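Local coordinates for protein export chaperone SatS (Mycobacterium tuberculosis H37Rv, PDB 6DNM) that acts as a chaperone for the SecA2 protein export pathway, at residues 32-37 and 97-102; 51-56 and 60-65; 106-111 and 174-179; 153-156 and 160-163. All blocks are in the same frame, centred on the assembly; numbering follows the deposited sequence.

Interaction 1 (32-37 and 97-102); sequences TLRCYL and NVYVLS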
loop_
_atom_site.group_PDB
_atom_site.type_symbol
_atom_site.label_atom_id
_atom_site.label_comp_id
_atom_site.label_asym_id
_atom_site.label_seq_id
_atom_site.Cartn_x
_atom_site.Cartn_y
_atom_site.Cartn_z
ATOM N N THR A 32 -7.667 -2.428 -2.747
ATOM C CA THR A 32 -7.283 -2.175 -4.133
ATOM C C THR A 32 -6.479 -3.374 -4.617
ATOM O O THR A 32 -6.361 -4.382 -3.908
ATOM C CB THR A 32 -6.558 -0.826 -4.292
ATOM O OG1 THR A 32 -6.395 -0.528 -5.688
ATOM C CG2 THR A 32 -5.184 -0.828 -3.622
ATOM N N LEU A 33 -5.943 -3.279 -5.837
ATOM C CA LEU A 33 -5.096 -4.317 -6.412
ATOM C C LEU A 33 -3.714 -3.752 -6.704
ATOM O O LEU A 33 -3.567 -2.576 -7.059
ATOM C CB LEU A 33 -5.663 -4.857 -7.737
ATOM C CG LEU A 33 -7.092 -5.408 -7.716
ATOM C CD1 LEU A 33 -7.508 -5.864 -9.107
ATOM C CD2 LEU A 33 -7.226 -6.558 -6.722
ATOM N N ARG A 34 -2.700 -4.610 -6.573
ATOM C CA ARG A 34 -1.330 -4.226 -6.874
ATOM C C ARG A 34 -0.587 -5.416 -7.458
ATOM O O ARG A 34 -0.772 -6.553 -7.015
ATOM C CB ARG A 34 -0.608 -3.778 -5.603
ATOM C CG ARG A 34 0.829 -3.281 -5.844
ATOM C CD ARG A 34 1.875 -4.278 -5.327
ATOM N NE ARG A 34 1.561 -4.623 -3.950
ATOM C CZ ARG A 34 2.016 -5.662 -3.259
ATOM N NH1 ARG A 34 1.629 -5.846 -2.020
ATOM N NH2 ARG A 34 2.862 -6.524 -3.781
ATOM N N CYS A 35 0.258 -5.144 -8.450
ATOM C CA CYS A 35 1.142 -6.157 -9.009
ATOM C C CYS A 35 2.507 -5.533 -9.249
ATOM O O CYS A 35 2.714 -4.335 -9.031
ATOM C CB CYS A 35 0.590 -6.728 -10.316
ATOM S SG CYS A 35 0.585 -5.551 -11.667
ATOM N N TYR A 36 3.447 -6.351 -9.706
ATOM C CA TYR A 36 4.757 -5.878 -10.129
ATOM C C TYR A 36 4.995 -6.320 -11.563
ATOM O O TYR A 36 4.759 -7.482 -11.908
ATOM C CB TYR A 36 5.850 -6.428 -9.226
ATOM C CG TYR A 36 5.665 -6.023 -7.788
ATOM C CD1 TYR A 36 6.077 -4.773 -7.322
ATOM C CD2 TYR A 36 5.049 -6.877 -6.900
ATOM C CE1 TYR A 36 5.895 -4.403 -5.986
ATOM C CE2 TYR A 36 4.869 -6.524 -5.591
ATOM C CZ TYR A 36 5.277 -5.288 -5.127
ATOM O OH TYR A 36 5.075 -4.957 -3.796
ATOM N N LEU A 37 5.438 -5.387 -12.393
ATOM C CA LEU A 37 5.774 -5.655 -13.783
ATOM C C LEU A 37 7.188 -5.147 -13.989
ATOM O O LEU A 37 7.445 -3.956 -13.792
ATOM C CB LEU A 37 4.821 -4.892 -14.705
ATOM C CG LEU A 37 4.983 -5.140 -16.201
ATOM C CD1 LEU A 37 4.863 -6.624 -16.515
ATOM C CD2 LEU A 37 3.943 -4.343 -16.960
ATOM N N ASN A 97 -0.236 -8.891 2.750
ATOM C CA ASN A 97 -0.714 -7.761 1.963
ATOM C C ASN A 97 -1.633 -6.856 2.772
ATOM O O ASN A 97 -2.459 -6.127 2.203
ATOM C CB ASN A 97 -1.377 -8.255 0.679
ATOM C CG ASN A 97 -0.371 -8.763 -0.305
ATOM O OD1 ASN A 97 0.695 -8.182 -0.446
ATOM N ND2 ASN A 97 -0.683 -9.866 -0.971
ATOM N N VAL A 98 -1.482 -6.888 4.092
ATOM C CA VAL A 98 -2.203 -6.023 5.018
ATOM C C VAL A 98 -1.252 -4.911 5.446
ATOM O O VAL A 98 -0.202 -5.173 6.043
ATOM C CB VAL A 98 -2.714 -6.832 6.221
ATOM C CG1 VAL A 98 -3.230 -5.917 7.313
ATOM C CG2 VAL A 98 -3.803 -7.797 5.772
ATOM N N TYR A 99 -1.608 -3.668 5.141
ATOM C CA TYR A 99 -0.754 -2.518 5.389
ATOM C C TYR A 99 -1.473 -1.544 6.307
ATOM O O TYR A 99 -2.575 -1.096 5.995
ATOM C CB TYR A 99 -0.442 -1.828 4.067
ATOM C CG TYR A 99 0.325 -2.690 3.101
ATOM C CD1 TYR A 99 1.669 -2.964 3.305
ATOM C CD2 TYR A 99 -0.297 -3.250 1.986
ATOM C CE1 TYR A 99 2.388 -3.751 2.417
ATOM C CE2 TYR A 99 0.416 -4.041 1.089
ATOM C CZ TYR A 99 1.761 -4.284 1.314
ATOM O OH TYR A 99 2.479 -5.065 0.432
ATOM N N VAL A 100 -0.854 -1.199 7.429
ATOM C CA VAL A 100 -1.516 -0.413 8.468
ATOM C C VAL A 100 -0.705 0.851 8.704
ATOM O O VAL A 100 0.415 0.791 9.230
ATOM C CB VAL A 100 -1.681 -1.210 9.775
ATOM C CG1 VAL A 100 -2.421 -0.381 10.827
ATOM C CG2 VAL A 100 -2.406 -2.510 9.508
ATOM N N LEU A 101 -1.276 1.999 8.341
ATOM C CA LEU A 101 -0.696 3.289 8.699
ATOM C C LEU A 101 -1.204 3.810 10.037
ATOM O O LEU A 101 -0.546 4.670 10.642
ATOM C CB LEU A 101 -0.980 4.327 7.605
ATOM C CG LEU A 101 -0.499 3.956 6.206
ATOM C CD1 LEU A 101 -0.704 5.119 5.243
ATOM C CD2 LEU A 101 0.959 3.496 6.198
ATOM N N SER A 102 -2.338 3.284 10.507
ATOM C CA SER A 102 -2.997 3.730 11.733
ATOM C C SER A 102 -2.052 3.746 12.926
ATOM O O SER A 102 -1.360 2.766 13.201
ATOM C CB SER A 102 -4.135 2.762 12.038
ATOM O OG SER A 102 -4.849 2.463 10.862
#

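Interaction 2 (51-56 and 60-65); sequences SVFGSE and ARYLAD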
loop_
_atom_site.group_PDB
_atom_site.type_symbol
_atom_site.label_atom_id
_atom_site.label_comp_id
_atom_site.label_asym_id
_atom_site.label_seq_id
_atom_site.Cartn_x
_atom_site.Cartn_y
_atom_site.Cartn_z
ATOM N N SER A 51 -6.799 3.801 -7.206
ATOM C CA SER A 51 -8.225 3.690 -6.915
ATOM C C SER A 51 -8.437 2.819 -5.680
ATOM O O SER A 51 -8.012 1.659 -5.652
ATOM C CB SER A 51 -8.951 3.067 -8.105
ATOM O OG SER A 51 -8.985 3.955 -9.207
ATOM N N VAL A 52 -9.112 3.369 -4.666
ATOM C CA VAL A 52 -9.398 2.637 -3.439
ATOM C C VAL A 52 -10.900 2.492 -3.242
ATOM O O VAL A 52 -11.694 3.345 -3.653
ATOM C CB VAL A 52 -8.736 3.271 -2.199
ATOM C CG1 VAL A 52 -7.225 3.169 -2.322
ATOM C CG2 VAL A 52 -9.189 4.718 -2.004
ATOM N N PHE A 53 -11.273 1.407 -2.560
ATOM C CA PHE A 53 -12.659 0.991 -2.370
ATOM C C PHE A 53 -12.895 0.644 -0.906
ATOM O O PHE A 53 -12.011 0.101 -0.242
ATOM C CB PHE A 53 -12.981 -0.207 -3.280
ATOM C CG PHE A 53 -12.803 0.111 -4.731
ATOM C CD1 PHE A 53 -13.876 0.560 -5.492
ATOM C CD2 PHE A 53 -11.546 0.024 -5.328
ATOM C CE1 PHE A 53 -13.698 0.905 -6.825
ATOM C CE2 PHE A 53 -11.366 0.360 -6.659
ATOM C CZ PHE A 53 -12.440 0.794 -7.407
ATOM N N GLY A 54 -14.086 0.977 -0.395
ATOM C CA GLY A 54 -14.348 0.764 1.017
ATOM C C GLY A 54 -14.720 -0.649 1.394
ATOM O O GLY A 54 -14.877 -0.947 2.583
ATOM N N SER A 55 -14.874 -1.531 0.414
ATOM C CA SER A 55 -15.255 -2.903 0.694
ATOM C C SER A 55 -14.817 -3.781 -0.461
ATOM O O SER A 55 -14.600 -3.313 -1.586
ATOM C CB SER A 55 -16.767 -3.044 0.890
ATOM O OG SER A 55 -17.461 -2.761 -0.316
ATOM N N GLU A 56 -14.734 -5.076 -0.172
ATOM C CA GLU A 56 -14.471 -6.037 -1.230
ATOM C C GLU A 56 -15.594 -6.042 -2.261
ATOM O O GLU A 56 -15.334 -6.147 -3.464
ATOM C CB GLU A 56 -14.228 -7.416 -0.625
ATOM C CG GLU A 56 -13.032 -7.433 0.324
ATOM C CD GLU A 56 -13.129 -8.507 1.390
ATOM O OE1 GLU A 56 -13.240 -8.161 2.595
ATOM O OE2 GLU A 56 -13.082 -9.697 1.022
ATOM N N ALA A 60 -15.243 -5.517 -6.263
ATOM C CA ALA A 60 -15.746 -6.497 -7.221
ATOM C C ALA A 60 -16.719 -5.866 -8.213
ATOM O O ALA A 60 -16.710 -6.210 -9.402
ATOM C CB ALA A 60 -16.399 -7.663 -6.480
ATOM N N ARG A 61 -17.566 -4.937 -7.747
ATOM C CA ARG A 61 -18.489 -4.252 -8.654
ATOM C C ARG A 61 -17.730 -3.448 -9.697
ATOM O O ARG A 61 -18.089 -3.449 -10.881
ATOM C CB ARG A 61 -19.390 -3.304 -7.866
ATOM C CG ARG A 61 -20.484 -3.978 -7.105
ATOM C CD ARG A 61 -21.563 -4.431 -8.023
ATOM N NE ARG A 61 -22.635 -5.053 -7.262
ATOM C CZ ARG A 61 -23.281 -6.139 -7.660
ATOM N NH1 ARG A 61 -22.951 -6.717 -8.805
ATOM N NH2 ARG A 61 -24.244 -6.643 -6.909
ATOM N N TYR A 62 -16.690 -2.736 -9.264
ATOM C CA TYR A 62 -15.874 -1.965 -10.189
ATOM C C TYR A 62 -15.221 -2.871 -11.225
ATOM O O TYR A 62 -15.210 -2.554 -12.423
ATOM C CB TYR A 62 -14.816 -1.205 -9.389
ATOM C CG TYR A 62 -13.866 -0.381 -10.225
ATOM C CD1 TYR A 62 -14.158 0.938 -10.545
ATOM C CD2 TYR A 62 -12.663 -0.919 -10.681
ATOM C CE1 TYR A 62 -13.285 1.698 -11.306
ATOM C CE2 TYR A 62 -11.787 -0.172 -11.449
ATOM C CZ TYR A 62 -12.100 1.139 -11.757
ATOM O OH TYR A 62 -11.224 1.887 -12.522
ATOM N N LEU A 63 -14.695 -4.019 -10.786
ATOM C CA LEU A 63 -13.984 -4.925 -11.680
ATOM C C LEU A 63 -14.905 -5.611 -12.681
ATOM O O LEU A 63 -14.415 -6.158 -13.672
ATOM C CB LEU A 63 -13.206 -5.964 -10.866
ATOM C CG LEU A 63 -12.080 -5.407 -9.995
ATOM C CD1 LEU A 63 -11.616 -6.453 -8.984
ATOM C CD2 LEU A 63 -10.930 -4.937 -10.877
ATOM N N ALA A 64 -16.220 -5.587 -12.451
ATOM C CA ALA A 64 -17.172 -6.118 -13.422
ATOM C C ALA A 64 -17.369 -5.194 -14.612
ATOM O O ALA A 64 -17.882 -5.639 -15.645
ATOM C CB ALA A 64 -18.530 -6.355 -12.764
ATOM N N ASP A 65 -16.997 -3.926 -14.486
ATOM C CA ASP A 65 -17.225 -2.954 -15.543
ATOM C C ASP A 65 -15.995 -2.843 -16.431
ATOM O O ASP A 65 -14.867 -3.098 -16.001
ATOM C CB ASP A 65 -17.536 -1.581 -14.946
ATOM C CG ASP A 65 -18.925 -1.502 -14.364
ATOM O OD1 ASP A 65 -19.797 -2.256 -14.836
ATOM O OD2 ASP A 65 -19.151 -0.690 -13.443
HETATM O O HOH W 1 -8.754 2.810 -11.678
#

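Interaction 3 (106-111 and 174-179); sequences DDFADG and REWEKL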
loop_
_atom_site.group_PDB
_atom_site.type_symbol
_atom_site.label_atom_id
_atom_site.label_comp_id
_atom_site.label_asym_id
_atom_site.label_seq_id
_atom_site.Cartn_x
_atom_site.Cartn_y
_atom_site.Cartn_z
ATOM N N ASP A 106 1.147 8.771 16.069
ATOM C CA ASP A 106 1.191 8.863 17.525
ATOM C C ASP A 106 2.401 8.127 18.081
ATOM O O ASP A 106 3.053 8.616 19.008
ATOM C CB ASP A 106 -0.112 8.322 18.121
ATOM C CG ASP A 106 -1.331 9.058 17.603
ATOM O OD1 ASP A 106 -2.203 8.410 16.989
ATOM O OD2 ASP A 106 -1.398 10.292 17.786
ATOM N N ASP A 107 2.746 6.980 17.487
ATOM C CA ASP A 107 3.874 6.201 17.989
ATOM C C ASP A 107 5.204 6.915 17.763
ATOM O O ASP A 107 6.074 6.895 18.640
ATOM C CB ASP A 107 3.884 4.809 17.364
ATOM C CG ASP A 107 2.684 3.984 17.778
ATOM O OD1 ASP A 107 2.106 4.286 18.844
ATOM O OD2 ASP A 107 2.308 3.039 17.044
ATOM N N PHE A 108 5.393 7.530 16.592
ATOM C CA PHE A 108 6.630 8.270 16.342
ATOM C C PHE A 108 6.844 9.353 17.391
ATOM O O PHE A 108 7.982 9.623 17.793
ATOM C CB PHE A 108 6.611 8.890 14.943
ATOM C CG PHE A 108 6.842 7.903 13.828
ATOM C CD1 PHE A 108 7.908 7.014 13.867
ATOM C CD2 PHE A 108 6.003 7.880 12.731
ATOM C CE1 PHE A 108 8.114 6.100 12.832
ATOM C CE2 PHE A 108 6.209 6.988 11.699
ATOM C CZ PHE A 108 7.266 6.095 11.749
ATOM N N ALA A 109 5.755 9.978 17.855
ATOM C CA ALA A 109 5.871 11.037 18.850
ATOM C C ALA A 109 6.411 10.525 20.176
ATOM O O ALA A 109 6.994 11.307 20.937
ATOM C CB ALA A 109 4.516 11.720 19.058
ATOM N N ASP A 110 6.233 9.237 20.463
ATOM C CA ASP A 110 6.736 8.622 21.684
ATOM C C ASP A 110 8.096 7.960 21.499
ATOM O O ASP A 110 8.658 7.439 22.468
ATOM C CB ASP A 110 5.728 7.599 22.213
ATOM C CG ASP A 110 4.479 8.245 22.769
ATOM O OD1 ASP A 110 4.572 9.385 23.272
ATOM O OD2 ASP A 110 3.408 7.606 22.707
ATOM N N GLY A 111 8.639 7.968 20.286
ATOM C CA GLY A 111 9.965 7.458 20.053
ATOM C C GLY A 111 9.987 6.062 19.476
ATOM O O GLY A 111 8.955 5.390 19.336
ATOM N N ARG A 174 6.501 15.626 12.367
ATOM C CA ARG A 174 6.154 16.574 11.314
ATOM C C ARG A 174 6.414 15.978 9.939
ATOM O O ARG A 174 5.584 16.102 9.028
ATOM C CB ARG A 174 6.983 17.844 11.501
ATOM C CG ARG A 174 6.383 19.108 10.924
ATOM C CD ARG A 174 6.706 19.286 9.443
ATOM N NE ARG A 174 8.130 19.460 9.157
ATOM C CZ ARG A 174 8.736 18.943 8.093
ATOM N NH1 ARG A 174 10.034 19.143 7.897
ATOM N NH2 ARG A 174 8.040 18.225 7.217
ATOM N N GLU A 175 7.553 15.306 9.776
ATOM C CA GLU A 175 7.874 14.716 8.485
ATOM C C GLU A 175 6.932 13.562 8.161
ATOM O O GLU A 175 6.495 13.412 7.012
ATOM C CB GLU A 175 9.349 14.301 8.460
ATOM C CG GLU A 175 10.280 15.528 8.415
ATOM C CD GLU A 175 11.749 15.225 8.649
ATOM O OE1 GLU A 175 12.120 14.046 8.794
ATOM O OE2 GLU A 175 12.550 16.193 8.671
ATOM N N TRP A 176 6.564 12.764 9.167
ATOM C CA TRP A 176 5.608 11.689 8.917
ATOM C C TRP A 176 4.256 12.250 8.509
ATOM O O TRP A 176 3.607 11.726 7.596
ATOM C CB TRP A 176 5.439 10.799 10.147
ATOM C CG TRP A 176 4.340 9.817 9.914
ATOM C CD1 TRP A 176 3.058 9.894 10.379
ATOM C CD2 TRP A 176 4.406 8.641 9.106
ATOM N NE1 TRP A 176 2.325 8.826 9.923
ATOM C CE2 TRP A 176 3.131 8.042 9.137
ATOM C CE3 TRP A 176 5.423 8.029 8.369
ATOM C CZ2 TRP A 176 2.850 6.861 8.466
ATOM C CZ3 TRP A 176 5.141 6.861 7.703
ATOM C CH2 TRP A 176 3.867 6.288 7.753
ATOM N N GLU A 177 3.802 13.305 9.194
ATOM C CA GLU A 177 2.512 13.898 8.855
ATOM C C GLU A 177 2.488 14.369 7.409
ATOM O O GLU A 177 1.485 14.185 6.710
ATOM C CB GLU A 177 2.198 15.045 9.811
ATOM C CG GLU A 177 1.803 14.556 11.187
ATOM C CD GLU A 177 1.666 15.665 12.208
ATOM O OE1 GLU A 177 2.261 16.745 12.013
ATOM O OE2 GLU A 177 0.956 15.444 13.206
ATOM N N LYS A 178 3.587 14.964 6.944
ATOM C CA LYS A 178 3.669 15.401 5.555
ATOM C C LYS A 178 3.632 14.204 4.615
ATOM O O LYS A 178 2.968 14.236 3.573
ATOM C CB LYS A 178 4.953 16.211 5.356
ATOM C CG LYS A 178 5.004 17.020 4.084
ATOM C CD LYS A 178 5.807 18.296 4.310
ATOM C CE LYS A 178 5.943 19.126 3.038
ATOM N NZ LYS A 178 4.632 19.541 2.458
ATOM N N LEU A 179 4.321 13.129 4.987
ATOM C CA LEU A 179 4.333 11.934 4.158
ATOM C C LEU A 179 2.956 11.281 4.103
ATOM O O LEU A 179 2.516 10.840 3.033
ATOM C CB LEU A 179 5.403 10.976 4.678
ATOM C CG LEU A 179 5.708 9.736 3.844
ATOM C CD1 LEU A 179 6.101 10.116 2.417
ATOM C CD2 LEU A 179 6.796 8.927 4.510
#

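Interaction 4 (153-156 and 160-163); sequences VAYV and HSVG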
loop_
_atom_site.group_PDB
_atom_site.type_symbol
_atom_site.label_atom_id
_atom_site.label_comp_id
_atom_site.label_asym_id
_atom_site.label_seq_id
_atom_site.Cartn_x
_atom_site.Cartn_y
_atom_site.Cartn_z
ATOM N N VAL A 153 13.041 5.715 11.205
ATOM C CA VAL A 153 12.573 4.506 10.536
ATOM C C VAL A 153 13.702 3.488 10.421
ATOM O O VAL A 153 13.521 2.303 10.731
ATOM C CB VAL A 153 11.988 4.873 9.164
ATOM C CG1 VAL A 153 11.746 3.616 8.322
ATOM C CG2 VAL A 153 10.705 5.667 9.352
ATOM N N ALA A 154 14.885 3.929 9.971
ATOM C CA ALA A 154 16.000 2.995 9.813
ATOM C C ALA A 154 16.353 2.344 11.145
ATOM O O ALA A 154 16.631 1.139 11.205
ATOM C CB ALA A 154 17.209 3.698 9.190
ATOM N N TYR A 155 16.318 3.121 12.231
ATOM C CA TYR A 155 16.624 2.566 13.542
ATOM C C TYR A 155 15.611 1.499 13.949
ATOM O O TYR A 155 15.995 0.408 14.390
ATOM C CB TYR A 155 16.699 3.679 14.587
ATOM C CG TYR A 155 16.964 3.119 15.967
ATOM C CD1 TYR A 155 18.250 2.752 16.349
ATOM C CD2 TYR A 155 15.929 2.918 16.876
ATOM C CE1 TYR A 155 18.502 2.222 17.600
ATOM C CE2 TYR A 155 16.176 2.385 18.137
ATOM C CZ TYR A 155 17.463 2.040 18.490
ATOM O OH TYR A 155 17.710 1.507 19.742
ATOM N N VAL A 156 14.312 1.794 13.813
ATOM C CA VAL A 156 13.279 0.838 14.219
ATOM C C VAL A 156 13.388 -0.448 13.410
ATOM O O VAL A 156 13.195 -1.548 13.937
ATOM C CB VAL A 156 11.871 1.464 14.108
ATOM C CG1 VAL A 156 10.778 0.392 14.301
ATOM C CG2 VAL A 156 11.691 2.603 15.107
ATOM N N HIS A 160 19.716 -4.491 15.116
ATOM C CA HIS A 160 21.135 -4.490 15.450
ATOM C C HIS A 160 21.730 -3.089 15.483
ATOM O O HIS A 160 22.951 -2.949 15.617
ATOM C CB HIS A 160 21.908 -5.371 14.472
ATOM C CG HIS A 160 21.619 -6.829 14.627
ATOM N ND1 HIS A 160 22.324 -7.643 15.488
ATOM C CD2 HIS A 160 20.681 -7.617 14.047
ATOM C CE1 HIS A 160 21.839 -8.870 15.427
ATOM N NE2 HIS A 160 20.842 -8.881 14.557
ATOM N N SER A 161 20.906 -2.049 15.357
ATOM C CA SER A 161 21.406 -0.686 15.401
ATOM C C SER A 161 21.377 -0.162 16.829
ATOM O O SER A 161 20.400 -0.358 17.557
ATOM C CB SER A 161 20.561 0.230 14.516
ATOM O OG SER A 161 20.910 1.589 14.745
ATOM N N VAL A 162 22.455 0.516 17.216
ATOM C CA VAL A 162 22.551 1.176 18.511
ATOM C C VAL A 162 22.505 2.694 18.385
ATOM O O VAL A 162 22.736 3.401 19.369
ATOM C CB VAL A 162 23.780 0.709 19.312
ATOM C CG1 VAL A 162 23.564 -0.700 19.822
ATOM C CG2 VAL A 162 25.041 0.788 18.457
ATOM N N GLY A 163 22.224 3.216 17.198
ATOM C CA GLY A 163 22.137 4.653 17.026
ATOM C C GLY A 163 20.749 5.172 17.337
ATOM O O GLY A 163 20.028 5.608 16.434
#

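Interaction 1 (32-37 and 97-102)
Arg34 NH1 sits between the side chains of Asn97 and Tyr99. It donates to Asn97 OD1 at 3.0 Å, but the N-H...O angle is only 126° and the bond is weak. Tyr99 OH lies closer, 2.7 Å from Arg34 NH1, yet the angle is too poor for a hydrogen bond. The hydroxyl of Tyr99 instead hydrogen-bonds to Glu125 OE2 on helix 117-134. The carboxylate of Glu125 probably makes the surroundings of the arginine more negative.

The arginine has to reach far, since the CA atoms of Arg34 and Asn97 are 9.5 Å apart. Its CG is set anti to the backbone N (chi1 -177°), and the chain then bends at chi2 and chi3. This carries the guanidinium over to 97-102. The two residues flank the strand between them: in the four-stranded mixed sheet, strand 19-24 runs between 29-37 and 98-100. Arg34 pairs with Asp19 through the backbone, and Asn97 with Gln22. The contact therefore spans one face of the sheet without any direct strand pairing.

The flat groups do not lie on one another. The guanidinium is steeply inclined to both the Asn97 amide and the Tyr99 ring. Its exact setting is doubtful, because NH2 is modelled too close to Tyr36 CE2. NH1 meets the Tyr99 ring at its edge, near the ring plane, on the hydroxyl side. All three side chains are buried. Leu122 and Leu126 of helix 117-134 pack against Tyr99. Asp19 and Asp129 lie near the guanidinium as long, weak ion pairs.

Interaction 2 (51-56 and 60-65)
Ser51 reaches Tyr62 through one water. The water donates to Ser51 OG at 2.7 Å and also hydrogen-bonds to Tyr62 OH at 2.8 Å. Ser51 OG has a second partner in Glu190 OE1, near the C-terminal end of the chain. The serine thus links the last part of the chain to the water and the tyrosine.

Phe53 comes next and makes the apolar part of the contact. Its leading corner, CE1 and CZ, rests on the root of the Tyr62 side chain. CZ lies 3.4 Å from Tyr62 CG, over one face of the tyrosine ring and offset toward its rim. Phe53 CE1 is 3.5 Å from Tyr62 CB. The ring planes are 53° apart and the centroids 4.9 Å, so the pair is oblique. Tyr62 has CG anti to its N (chi1 179°), which extends the ring from the helix toward Phe53 and carries its hydroxyl on to the water. The tyrosine ring also stacks with His67.

Past Gly54, Ser55 turns the chain into helix 56-63. Its OG hydrogen-bonds to Ala58 N, one of the first amides of that helix. Glu56 then opens the helical bonding. Its carbonyl O accepts from Ala60 N at 2.9 Å, with a fairly straight N-H...O angle of 163°. The Ala60 methyl lies beside the same oxygen.

The arrangement is a strand-turn-helix connection: strand 49-52 runs through a short turn into a helix with Ser55 at its N-cap, and an aromatic pair closes the bend.

Interaction 3 (106-111 and 174-179)
Phe108 and Trp176 meet between two helices, 104-110 and 170-185. This is helix-to-helix packing in the helical part of the domain. The CA atoms of the two residues are 8.2 Å apart, and both side chains are buried.

Along Phe108, CB points toward the second helix. CG is placed anti to the carbonyl carbon (chi1 -75°), and this swings one side of the ring onto the indole. CD2 comes first and lies near the stem of the tryptophan, 3.8 Å from Trp176 CG and only slightly farther from CB. CE2 goes deepest: it is 3.6 Å from Trp176 CD2 and equally close to CE3. It stands over the CD2-CE3 bond of the six-membered ring. CZ at the tip turns to another neighbour, Val153 of helix 148-157. Leu149 and Leu152 of that helix also touch the phenylalanine, as does Leu120 of helix 117-134.

The planes of the Phe108 ring and the five-membered ring of the indole are 55° apart, an oblique pair. Phe108 CE2 lies above one face of the indole, offset toward its rim. The indole is further enclosed by Leu104 and Val105 of helix 104-110 and by Leu127 of helix 117-134.

Gly111, with positive phi (100°), follows the helix of Phe108, and its N is bonded to Phe108 O.

The indole N-H does not take part in the ring contact. Trp176 NE1 makes a weak hydrogen bond to Glu180 OE1, one turn farther along the same helix.

Interaction 4 (153-156 and 160-163)
Tyr155 holds its CG anti to the backbone N (chi1 178°), and this sends the ring out from helix 148-157 toward the chain that follows it. Ser161 is likewise extended: with chi1 at 170°, its OG is anti to N and faces the tyrosine. The two groups meet at the CD1-CE1 side of the ring.

Three oxygens lie near the CD1-CE1 bond: Ser161 OG and O on one side of the ring plane, Gly163 O on the other. Ser161 OG is 3.3 Å from Tyr155 CD1. Ser161 O approaches the next carbon, Tyr155 CE1, at 3.2 Å. Gly163 O is 3.4 Å from Tyr155 CD1. Val162 C is farther off, close to the ring plane. The hydroxyl end of the tyrosine is not bonded across this contact.

Ser161 has a job of its own. OG accepts from Gly163 N at 3.2 Å, with an N-H...O angle of 157°. This is an ST turn within 160-163, with Ser161 and Gly163 both beside the ring. The segment belongs to the loop between helix 148-157 and helix 170-185. Pro112, Lys164 and Pro165 also touch Tyr155, so the ring is flanked by several loop residues. Ser161 and Val162 touch a crystal neighbour as well, so the loop's position may owe something to the lattice.

No hydrogen bond or salt bridge joins the two segments. Carbon-bound ring hydrogens lie near oxygens, so any attraction is probably weak and electrostatic, added to plain van der Waals packing.

In the fold
The four contacts run along an elongated domain. The centre of interaction 1 is about 3 Å from the centre of the chain, in the four-stranded sheet. Interaction 2 starts on a strand of a three-stranded sheet. It is nested within the loop that interaction 1 closes, and their centres are about 15 Å apart. They touch where Thr32 OG1 meets Ser51 O and where Leu33 packs on Leu63. Interaction 3 follows, as strand 98-100 leads into helix 104-110. Interaction 4 is nested within it, its centre about 16 Å away, and Phe108 touches Val153. Both lie in the helical part. Interactions 2 and 4 have centres about 39 Å apart, on opposite sides of the chain's centre. Helix 117-134 packs on both 1 and 3.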